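PDB 4JNG: nucleoprotein from Schmallenberg virus, which encapsidates the viral RNA genome and shields it from nucleases, forming the helical nucleocapsid that serves as template for transcription and replication. Local coordinates for residues B[175-178]-B[179-183]; B[111-114]-B[115-119]; B[44-47]-B[48-51]. One frame throughout, in Å; residues are numbered along the deposited sequence.

In the fold
From the N terminus, interaction 3 comes first: the break between helix 37-45 and helix 47-56, where the bases of U29 and U30 lie against the chain. Interaction 2 follows as the opening of helix 112-121, on the surface beside helix 93-110, its nearest atom about 9 Å from the RNA. Interaction 1 centres on the short helix 177-181; F176 ahead of it meets U26 and U27, and K179 and R182 meet the phosphate of U23. All are local, close no loop and stand in series, neither nesting nor crossing. Interactions 1 and 3 lie on opposite sides of the chain's centre, their centres about 22 Å apart. F44, Q47 and K51, like K114, L115 and A118, touch helix 93-110.

Interaction 1: residues B[175-178]-B[179-183]; sequences NFMK and KVLRQ. With nucleotides of chain A.
M177 to L181 form a short, weakly bonded helical turn in which L181 N donates to M177 O at 3.1 Å, with the N-H...O angle at 160°. At its end K179 O takes two donors from opposite faces of its carbonyl plane, R182 N and the amide NE2 of Q183. M177 and L181 pack together, M177 CB lying 3.9 Å from L181 CD1, M177 against helix 158-168 and L181 against T224 of a neighbouring subunit. This small helix is part of the RNA-binding groove of the orthobunyavirus nucleoprotein, and K178, K179 and R182 all bind RNA. K179 NZ bonds OP1 of the U23 phosphate at 2.7 Å, and Q183 NE2 lies 2.8 Å from OP1 as well. R182 starts with CG between its backbone N and carbonyl carbon (chi1 49°) and runs extended to NE, which bonds the other oxygen, OP2, at 2.9 Å. The aliphatic chain of K178 runs alongside R182, its CG 3.3 Å from R182 NH1, and its NZ hydrogen-bonds O4 of an uracil base. Ahead of the helix, the F176 ring slips between two bases: N3 of U26 lies 3.4 Å above one face and O2 of U27 over the opposite face, both offset toward the rim.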
loop_
_atom_site.group_PDB
_atom_site.type_symbol
_atom_site.label_atom_id
_atom_site.label_comp_id
_atom_site.label_asym_id
_atom_site.label_seq_id
_atom_site.Cartn_x
_atom_site.Cartn_y
_atom_site.Cartn_z
ATOM N N ASN B 175 -11.873 -4.000 -15.672
ATOM C CA ASN B 175 -12.855 -4.651 -14.812
ATOM C C ASN B 175 -13.815 -3.567 -14.313
ATOM O O ASN B 175 -13.871 -2.489 -14.901
ATOM C CB ASN B 175 -12.171 -5.405 -13.664
ATOM C CG ASN B 175 -11.480 -6.678 -14.126
ATOM O OD1 ASN B 175 -11.941 -7.348 -15.052
ATOM N ND2 ASN B 175 -10.376 -7.029 -13.472
ATOM N N PHE B 176 -14.594 -3.828 -13.268
ATOM C CA PHE B 176 -15.678 -2.911 -12.874
ATOM C C PHE B 176 -16.824 -2.953 -13.897
ATOM O O PHE B 176 -18.006 -2.884 -13.519
ATOM C CB PHE B 176 -15.185 -1.460 -12.685
ATOM C CG PHE B 176 -14.275 -1.268 -11.501
ATOM C CD1 PHE B 176 -14.803 -1.132 -10.223
ATOM C CD2 PHE B 176 -12.894 -1.204 -11.661
ATOM C CE1 PHE B 176 -13.971 -0.952 -9.126
ATOM C CE2 PHE B 176 -12.060 -1.022 -10.569
ATOM C CZ PHE B 176 -12.596 -0.901 -9.302
ATOM N N MET B 177 -16.477 -3.049 -15.185
ATOM C CA MET B 177 -17.459 -3.240 -16.249
ATOM C C MET B 177 -17.977 -4.673 -16.274
ATOM O O MET B 177 -18.985 -4.970 -16.912
ATOM C CB MET B 177 -16.868 -2.887 -17.615
ATOM C CG MET B 177 -16.834 -1.402 -17.928
ATOM S SD MET B 177 -16.896 -1.096 -19.701
ATOM C CE MET B 177 -18.623 -1.417 -20.056
ATOM N N LYS B 178 -17.281 -5.561 -15.578
ATOM C CA LYS B 178 -17.687 -6.948 -15.463
ATOM C C LYS B 178 -19.173 -7.082 -15.150
ATOM O O LYS B 178 -19.889 -7.812 -15.843
ATOM C CB LYS B 178 -16.865 -7.613 -14.366
ATOM C CG LYS B 178 -17.142 -9.091 -14.175
ATOM C CD LYS B 178 -16.287 -9.655 -13.054
ATOM C CE LYS B 178 -16.803 -9.232 -11.685
ATOM N NZ LYS B 178 -15.792 -9.463 -10.619
ATOM N N LYS B 179 -19.636 -6.370 -14.119
ATOM C CA LYS B 179 -21.015 -6.515 -13.666
ATOM C C LYS B 179 -22.024 -6.049 -14.699
ATOM O O LYS B 179 -22.965 -6.778 -15.033
ATOM C CB LYS B 179 -21.259 -5.760 -12.350
ATOM C CG LYS B 179 -22.582 -6.155 -11.709
ATOM C CD LYS B 179 -22.840 -5.470 -10.379
ATOM C CE LYS B 179 -24.312 -5.577 -9.984
ATOM N NZ LYS B 179 -24.798 -6.970 -9.799
ATOM N N VAL B 180 -21.839 -4.831 -15.190
ATOM C CA VAL B 180 -22.814 -4.220 -16.085
ATOM C C VAL B 180 -22.979 -5.031 -17.366
ATOM O O VAL B 180 -24.091 -5.186 -17.875
ATOM C CB VAL B 180 -22.482 -2.734 -16.390
ATOM C CG1 VAL B 180 -21.205 -2.590 -17.209
ATOM C CG2 VAL B 180 -23.653 -2.061 -17.092
ATOM N N LEU B 181 -21.882 -5.598 -17.856
ATOM C CA LEU B 181 -21.918 -6.331 -19.110
ATOM C C LEU B 181 -22.739 -7.617 -19.039
ATOM O O LEU B 181 -23.141 -8.138 -20.083
ATOM C CB LEU B 181 -20.499 -6.573 -19.626
ATOM C CG LEU B 181 -19.849 -5.233 -19.997
ATOM C CD1 LEU B 181 -18.349 -5.374 -20.188
ATOM C CD2 LEU B 181 -20.506 -4.634 -21.235
ATOM N N ARG B 182 -23.020 -8.112 -17.829
ATOM C CA ARG B 182 -23.931 -9.253 -17.691
ATOM C C ARG B 182 -25.299 -8.929 -17.082
ATOM O O ARG B 182 -26.086 -9.836 -16.813
ATOM C CB ARG B 182 -23.268 -10.431 -16.968
ATOM C CG ARG B 182 -22.539 -10.145 -15.673
ATOM C CD ARG B 182 -22.047 -11.472 -15.106
ATOM N NE ARG B 182 -21.547 -11.345 -13.736
ATOM C CZ ARG B 182 -20.266 -11.376 -13.374
ATOM N NH1 ARG B 182 -19.296 -11.541 -14.272
ATOM N NH2 ARG B 182 -19.952 -11.251 -12.091
ATOM N N GLN B 183 -25.600 -7.645 -16.909
ATOM C CA GLN B 183 -26.950 -7.237 -16.541
ATOM C C GLN B 183 -27.848 -7.362 -17.757
ATOM O O GLN B 183 -27.367 -7.309 -18.894
ATOM C CB GLN B 183 -26.961 -5.798 -16.017
ATOM C CG GLN B 183 -26.135 -5.617 -14.760
ATOM C CD GLN B 183 -26.508 -6.623 -13.686
ATOM O OE1 GLN B 183 -27.670 -6.708 -13.279
ATOM N NE2 GLN B 183 -25.532 -7.401 -13.232
ATOM P P U A 27 -11.742 1.205 -3.438
ATOM O OP1 U A 27 -11.091 1.775 -2.232
ATOM O OP2 U A 27 -13.225 1.098 -3.481
ATOM O "O5'" U A 27 -11.242 2.057 -4.693
ATOM C "C5'" U A 27 -10.933 1.446 -5.965
ATOM C "C4'" U A 27 -10.893 2.457 -7.100
ATOM O "O4'" U A 27 -11.515 1.858 -8.274
ATOM C "C3'" U A 27 -11.590 3.805 -6.892
ATOM O "O3'" U A 27 -10.661 4.824 -6.534
ATOM C "C2'" U A 27 -12.178 4.103 -8.269
ATOM O "O2'" U A 27 -11.259 4.701 -9.162
ATOM C "C1'" U A 27 -12.538 2.705 -8.759
ATOM N N1 U A 27 -13.835 2.203 -8.273
ATOM C C2 U A 27 -14.903 2.209 -9.151
ATOM O O2 U A 27 -14.818 2.618 -10.294
ATOM N N3 U A 27 -16.079 1.724 -8.635
ATOM C C4 U A 27 -16.295 1.243 -7.361
ATOM O O4 U A 27 -17.415 0.838 -7.048
ATOM C C5 U A 27 -15.145 1.271 -6.514
ATOM C C6 U A 27 -13.984 1.736 -6.985
ATOM P P U A 23 -24.627 -10.217 -11.476
ATOM O OP1 U A 23 -23.964 -8.901 -11.507
ATOM O OP2 U A 23 -23.907 -11.402 -12.000
ATOM O "O5'" U A 23 -25.115 -10.469 -9.989
ATOM C "C5'" U A 23 -24.317 -11.299 -9.186
ATOM C "C4'" U A 23 -24.923 -11.495 -7.827
ATOM O "O4'" U A 23 -24.786 -12.909 -7.524
ATOM C "C3'" U A 23 -24.204 -10.741 -6.708
ATOM O "O3'" U A 23 -24.937 -9.614 -6.207
ATOM C "C2'" U A 23 -23.968 -11.819 -5.652
ATOM O "O2'" U A 23 -25.036 -11.996 -4.751
ATOM C "C1'" U A 23 -23.820 -13.069 -6.514
ATOM N N1 U A 23 -22.487 -13.208 -7.126
ATOM C C2 U A 23 -21.444 -13.518 -6.277
ATOM O O2 U A 23 -21.594 -13.691 -5.081
ATOM N N3 U A 23 -20.217 -13.633 -6.885
ATOM C C4 U A 23 -19.931 -13.472 -8.223
ATOM O O4 U A 23 -18.770 -13.605 -8.617
ATOM C C5 U A 23 -21.061 -13.147 -9.037
ATOM C C6 U A 23 -22.270 -13.034 -8.476
ATOM P P U A 26 -15.616 -2.512 -1.678
ATOM O OP1 U A 26 -15.312 -1.787 -0.421
ATOM O OP2 U A 26 -16.748 -2.072 -2.527
ATOM O "O5'" U A 26 -14.314 -2.537 -2.605
ATOM C "C5'" U A 26 -12.980 -2.484 -2.056
ATOM C "C4'" U A 26 -11.945 -2.521 -3.164
ATOM O "O4'" U A 26 -12.182 -3.676 -4.011
ATOM C "C3'" U A 26 -11.937 -1.340 -4.126
ATOM O "O3'" U A 26 -11.123 -0.261 -3.673
ATOM C "C2'" U A 26 -11.304 -1.934 -5.383
ATOM O "O2'" U A 26 -9.892 -1.856 -5.412
ATOM C "C1'" U A 26 -11.784 -3.386 -5.337
ATOM N N1 U A 26 -12.915 -3.651 -6.239
ATOM C C2 U A 26 -12.627 -4.075 -7.522
ATOM O O2 U A 26 -11.489 -4.255 -7.921
ATOM N N3 U A 26 -13.724 -4.294 -8.318
ATOM C C4 U A 26 -15.050 -4.125 -7.976
ATOM O O4 U A 26 -15.925 -4.362 -8.810
ATOM C C5 U A 26 -15.266 -3.668 -6.638
ATOM C C6 U A 26 -14.218 -3.447 -5.836
#

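Interaction 2: residues B[111-114]-B[115-119]; sequences SVLK and LAEAS
K114 and E117, one helical turn apart, lie side by side and point the same way at the start of helix 112-121. Theirs is an i to i+3 pair on an ordinary alpha-helix: E117 N bonds L113 O and A118 N bonds K114 O, the latter at 2.9 Å and nearly straight, with an N-H...O angle of 170°. The K114 chain bends at its second torsion (chi2 -74°), which brings its methylene groups along the glutamate; CD comes within 3.2 Å of E117 OE1. The ammonium group is less closely engaged, since the salt bridge from K114 NZ to the same OE1 is long at 3.5 Å and weak as a hydrogen bond. E117 sets its CG between its own backbone N and carbonyl carbon (chi1 43°), close over the preceding turn, where CG is 3.3 Å from L113 O. From there the chain runs out extended. L113, four residues before E117, crosses its side chain obliquely, CD2 lying 3.9 Å from E117 OE1, so a methyl group and the lysine methylenes both meet that oxygen. L115 turns to the inner side of the helix and packs on C108 of helix 93-110 and on W134, with A118 beside it on the same two residues and on F37. The first turn is tied by L115 N to the carbonyl oxygen of S111, the N-cap residue, and by A116 N to V112 O. Further along, S119 OG reaches back to A116 O at 2.6 Å, arriving above the carbonyl plane.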
loop_
_atom_site.group_PDB
_atom_site.type_symbol
_atom_site.label_atom_id
_atom_site.label_comp_id
_atom_site.label_asym_id
_atom_site.label_seq_id
_atom_site.Cartn_x
_atom_site.Cartn_y
_atom_site.Cartn_z
ATOM N N SER B 111 -44.335 12.821 -12.027
ATOM C CA SER B 111 -44.799 14.193 -11.821
ATOM C C SER B 111 -43.712 15.267 -11.830
ATOM O O SER B 111 -42.684 15.151 -11.152
ATOM C CB SER B 111 -45.566 14.276 -10.504
ATOM O OG SER B 111 -44.732 13.927 -9.423
ATOM N N VAL B 112 -43.983 16.327 -12.585
ATOM C CA VAL B 112 -43.125 17.505 -12.659
ATOM C C VAL B 112 -42.818 18.067 -11.258
ATOM O O VAL B 112 -41.696 18.498 -10.991
ATOM C CB VAL B 112 -43.781 18.576 -13.566
ATOM C CG1 VAL B 112 -43.096 19.930 -13.436
ATOM C CG2 VAL B 112 -43.761 18.109 -15.018
ATOM N N LEU B 113 -43.810 18.039 -10.367
ATOM C CA LEU B 113 -43.632 18.509 -8.991
ATOM C C LEU B 113 -42.576 17.687 -8.238
ATOM O O LEU B 113 -41.685 18.258 -7.615
ATOM C CB LEU B 113 -44.968 18.505 -8.225
ATOM C CG LEU B 113 -45.058 19.465 -7.030
ATOM C CD1 LEU B 113 -46.503 19.670 -6.570
ATOM C CD2 LEU B 113 -44.188 19.009 -5.869
ATOM N N LYS B 114 -42.664 16.358 -8.309
ATOM C CA LYS B 114 -41.676 15.489 -7.646
ATOM C C LYS B 114 -40.273 15.678 -8.217
ATOM O O LYS B 114 -39.294 15.712 -7.468
ATOM C CB LYS B 114 -42.070 14.012 -7.736
ATOM C CG LYS B 114 -43.328 13.639 -6.975
ATOM C CD LYS B 114 -43.123 13.601 -5.473
ATOM C CE LYS B 114 -44.453 13.459 -4.753
ATOM N NZ LYS B 114 -44.292 13.509 -3.277
ATOM N N LEU B 115 -40.171 15.800 -9.538
ATOM C CA LEU B 115 -38.895 16.101 -10.166
ATOM C C LEU B 115 -38.292 17.387 -9.599
ATOM O O LEU B 115 -37.128 17.403 -9.200
ATOM C CB LEU B 115 -39.048 16.208 -11.681
ATOM C CG LEU B 115 -37.756 16.481 -12.459
ATOM C CD1 LEU B 115 -36.645 15.554 -11.992
ATOM C CD2 LEU B 115 -37.985 16.329 -13.956
ATOM N N ALA B 116 -39.095 18.454 -9.536
ATOM C CA ALA B 116 -38.624 19.750 -9.049
ATOM C C ALA B 116 -38.070 19.678 -7.623
ATOM O O ALA B 116 -37.024 20.265 -7.333
ATOM C CB ALA B 116 -39.729 20.803 -9.148
ATOM N N GLU B 117 -38.747 18.955 -6.734
ATOM C CA GLU B 117 -38.238 18.820 -5.357
ATOM C C GLU B 117 -37.013 17.895 -5.266
ATOM O O GLU B 117 -36.049 18.217 -4.563
ATOM C CB GLU B 117 -39.323 18.424 -4.338
ATOM C CG GLU B 117 -40.311 17.347 -4.752
ATOM C CD GLU B 117 -41.391 17.107 -3.704
ATOM O OE1 GLU B 117 -42.270 16.246 -3.925
ATOM O OE2 GLU B 117 -41.377 17.786 -2.657
ATOM N N ALA B 118 -37.025 16.770 -5.979
ATOM C CA ALA B 118 -35.838 15.904 -6.006
ATOM C C ALA B 118 -34.638 16.727 -6.441
ATOM O O ALA B 118 -33.591 16.681 -5.812
ATOM C CB ALA B 118 -36.029 14.722 -6.938
ATOM N N SER B 119 -34.823 17.522 -7.491
ATOM C CA SER B 119 -33.747 18.344 -8.051
ATOM C C SER B 119 -33.189 19.377 -7.067
ATOM O O SER B 119 -32.017 19.745 -7.157
ATOM C CB SER B 119 -34.204 19.024 -9.351
ATOM O OG SER B 119 -35.106 20.098 -9.102
#

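Interaction 3: residues B[44-47]-B[48-51]; sequences FLNQ and KKAK. With nucleotides of chain A.
K48 lays its side chain against the base of U29, with CD 3.4 Å from C5 of that ring and NZ carried on toward the phosphate side, 3.7 Å from OP2. Its CG stands anti to the backbone N (chi1 174°) and the chain bends at chi2 (141°), which brings CD above the C5-C6 rim of the base. L45, a little earlier in the sequence, meets the next nucleotide: its methyl CD2 lies 3.3 Å from C4 of U30, and the side chain also touches P125. K51, bent at its third torsion, brings NZ to 3.8 Å from O4 of U29, and it lies near the RNA-binding H77. These residues flank a kink between two helices, where N46 leaves helical geometry after helix 37-45 and occupies the N-cap position of helix 47-56. The new helix starts with A50 N bonded to N46 O at 2.9 Å and K51 N to Q47 O. Two waters bridge the break. One donates to F44 O and accepts from K48 N, with a weak further bond to O2 of U29, a tenuous water link between the base and the backbone; the other spans L45 O and K49 N, at 2.7 Å from the carbonyl oxygen. N46 and K49 run alongside each other, and both pack on F7 of a neighbouring subunit, the third copy. K49 is extended beyond CG, and its NZ donates to Q80 O of that same subunit, while A50 sits on L64 and F66 of strand 61-66.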
loop_
_atom_site.group_PDB
_atom_site.type_symbol
_atom_site.label_atom_id
_atom_site.label_comp_id
_atom_site.label_asym_id
_atom_site.label_seq_id
_atom_site.Cartn_x
_atom_site.Cartn_y
_atom_site.Cartn_z
ATOM N N PHE B 44 -26.998 9.418 -0.134
ATOM C CA PHE B 44 -26.036 9.610 -1.232
ATOM C C PHE B 44 -24.864 10.529 -0.902
ATOM O O PHE B 44 -23.828 10.441 -1.549
ATOM C CB PHE B 44 -26.729 10.076 -2.515
ATOM C CG PHE B 44 -27.514 8.995 -3.190
ATOM C CD1 PHE B 44 -26.855 7.938 -3.813
ATOM C CD2 PHE B 44 -28.903 9.021 -3.208
ATOM C CE1 PHE B 44 -27.567 6.932 -4.431
ATOM C CE2 PHE B 44 -29.620 8.010 -3.824
ATOM C CZ PHE B 44 -28.949 6.959 -4.430
ATOM N N LEU B 45 -25.004 11.403 0.091
ATOM C CA LEU B 45 -23.844 12.178 0.539
ATOM C C LEU B 45 -22.968 11.421 1.550
ATOM O O LEU B 45 -21.787 11.734 1.694
ATOM C CB LEU B 45 -24.274 13.531 1.099
ATOM C CG LEU B 45 -24.861 14.454 0.025
ATOM C CD1 LEU B 45 -25.701 15.548 0.661
ATOM C CD2 LEU B 45 -23.765 15.044 -0.848
ATOM N N ASN B 46 -23.538 10.425 2.232
ATOM C CA ASN B 46 -22.820 9.676 3.263
ATOM C C ASN B 46 -22.491 8.242 2.858
ATOM O O ASN B 46 -22.183 7.402 3.705
ATOM C CB ASN B 46 -23.628 9.682 4.556
ATOM C CG ASN B 46 -23.685 11.051 5.188
ATOM O OD1 ASN B 46 -24.581 11.839 4.904
ATOM N ND2 ASN B 46 -22.727 11.341 6.056
ATOM N N GLN B 47 -22.534 7.975 1.558
ATOM C CA GLN B 47 -22.433 6.621 1.063
ATOM C C GLN B 47 -20.982 6.134 1.099
ATOM O O GLN B 47 -20.725 4.989 1.451
ATOM C CB GLN B 47 -22.997 6.515 -0.353
ATOM C CG GLN B 47 -22.893 5.104 -0.914
ATOM C CD GLN B 47 -23.409 4.973 -2.327
ATOM O OE1 GLN B 47 -23.602 5.959 -3.030
ATOM N NE2 GLN B 47 -23.612 3.732 -2.762
ATOM N N LYS B 48 -20.051 7.005 0.724
ATOM C CA LYS B 48 -18.627 6.721 0.856
ATOM C C LYS B 48 -18.237 6.519 2.319
ATOM O O LYS B 48 -17.473 5.601 2.647
ATOM C CB LYS B 48 -17.805 7.847 0.224
ATOM C CG LYS B 48 -16.297 7.739 0.424
ATOM C CD LYS B 48 -15.537 8.160 -0.826
ATOM C CE LYS B 48 -14.160 8.713 -0.495
ATOM N NZ LYS B 48 -13.373 8.980 -1.732
ATOM N N LYS B 49 -18.765 7.372 3.192
ATOM C CA LYS B 49 -18.504 7.282 4.625
ATOM C C LYS B 49 -19.027 5.983 5.246
ATOM O O LYS B 49 -18.367 5.386 6.096
ATOM C CB LYS B 49 -19.132 8.482 5.350
ATOM C CG LYS B 49 -18.782 8.575 6.824
ATOM C CD LYS B 49 -19.172 9.921 7.402
ATOM C CE LYS B 49 -19.409 9.830 8.901
ATOM N NZ LYS B 49 -19.767 11.155 9.481
ATOM N N ALA B 50 -20.221 5.559 4.842
ATOM C CA ALA B 50 -20.843 4.359 5.404
ATOM C C ALA B 50 -20.050 3.113 4.997
ATOM O O ALA B 50 -19.959 2.134 5.733
ATOM C CB ALA B 50 -22.282 4.245 4.931
ATOM N N LYS B 51 -19.484 3.194 3.807
ATOM C CA LYS B 51 -18.699 2.140 3.208
ATOM C C LYS B 51 -17.376 1.979 3.968
ATOM O O LYS B 51 -16.931 0.865 4.225
ATOM C CB LYS B 51 -18.505 2.522 1.740
ATOM C CG LYS B 51 -17.523 1.723 0.932
ATOM C CD LYS B 51 -17.359 2.371 -0.435
ATOM C CE LYS B 51 -18.293 1.775 -1.469
ATOM N NZ LYS B 51 -17.869 2.232 -2.819
ATOM P P U A 30 -16.749 15.522 -3.465
ATOM O OP1 U A 30 -15.332 15.596 -3.903
ATOM O OP2 U A 30 -17.095 15.733 -2.036
ATOM O "O5'" U A 30 -17.580 16.552 -4.352
ATOM C "C5'" U A 30 -18.864 16.166 -4.855
ATOM C "C4'" U A 30 -19.659 17.342 -5.373
ATOM O "O4'" U A 30 -21.059 17.124 -5.037
ATOM C "C3'" U A 30 -19.318 18.726 -4.823
ATOM O "O3'" U A 30 -18.354 19.394 -5.637
ATOM C "C2'" U A 30 -20.662 19.440 -4.907
ATOM O "O2'" U A 30 -20.957 19.923 -6.202
ATOM C "C1'" U A 30 -21.626 18.318 -4.534
ATOM N N1 U A 30 -21.825 18.172 -3.084
ATOM C C2 U A 30 -22.824 18.925 -2.498
ATOM O O2 U A 30 -23.541 19.681 -3.131
ATOM N N3 U A 30 -22.962 18.748 -1.145
ATOM C C4 U A 30 -22.216 17.924 -0.330
ATOM O O4 U A 30 -22.464 17.880 0.876
ATOM C C5 U A 30 -21.194 17.186 -1.007
ATOM C C6 U A 30 -21.037 17.331 -2.328
ATOM P P U A 29 -13.397 10.988 -6.231
ATOM O OP1 U A 29 -12.783 12.340 -6.274
ATOM O OP2 U A 29 -12.896 9.985 -5.256
ATOM O "O5'" U A 29 -14.969 11.124 -6.015
ATOM C "C5'" U A 29 -15.719 12.188 -6.626
ATOM C "C4'" U A 29 -16.880 12.565 -5.740
ATOM O "O4'" U A 29 -17.739 11.401 -5.563
ATOM C "C3'" U A 29 -16.504 13.030 -4.334
ATOM O "O3'" U A 29 -17.353 14.095 -3.909
ATOM C "C2'" U A 29 -16.722 11.773 -3.499
ATOM O "O2'" U A 29 -16.932 11.980 -2.118
ATOM C "C1'" U A 29 -17.951 11.181 -4.185
ATOM N N1 U A 29 -18.154 9.742 -3.957
ATOM C C2 U A 29 -19.448 9.294 -3.764
ATOM O O2 U A 29 -20.418 10.032 -3.799
ATOM N N3 U A 29 -19.564 7.946 -3.535
ATOM C C4 U A 29 -18.546 7.019 -3.477
ATOM O O4 U A 29 -18.813 5.836 -3.259
ATOM C C5 U A 29 -17.237 7.559 -3.678
ATOM C C6 U A 29 -17.088 8.869 -3.908
HETATM O O HOH W 1 -21.074 9.604 -0.611
HETATM O O HOH W 2 -19.758 10.160 2.503
#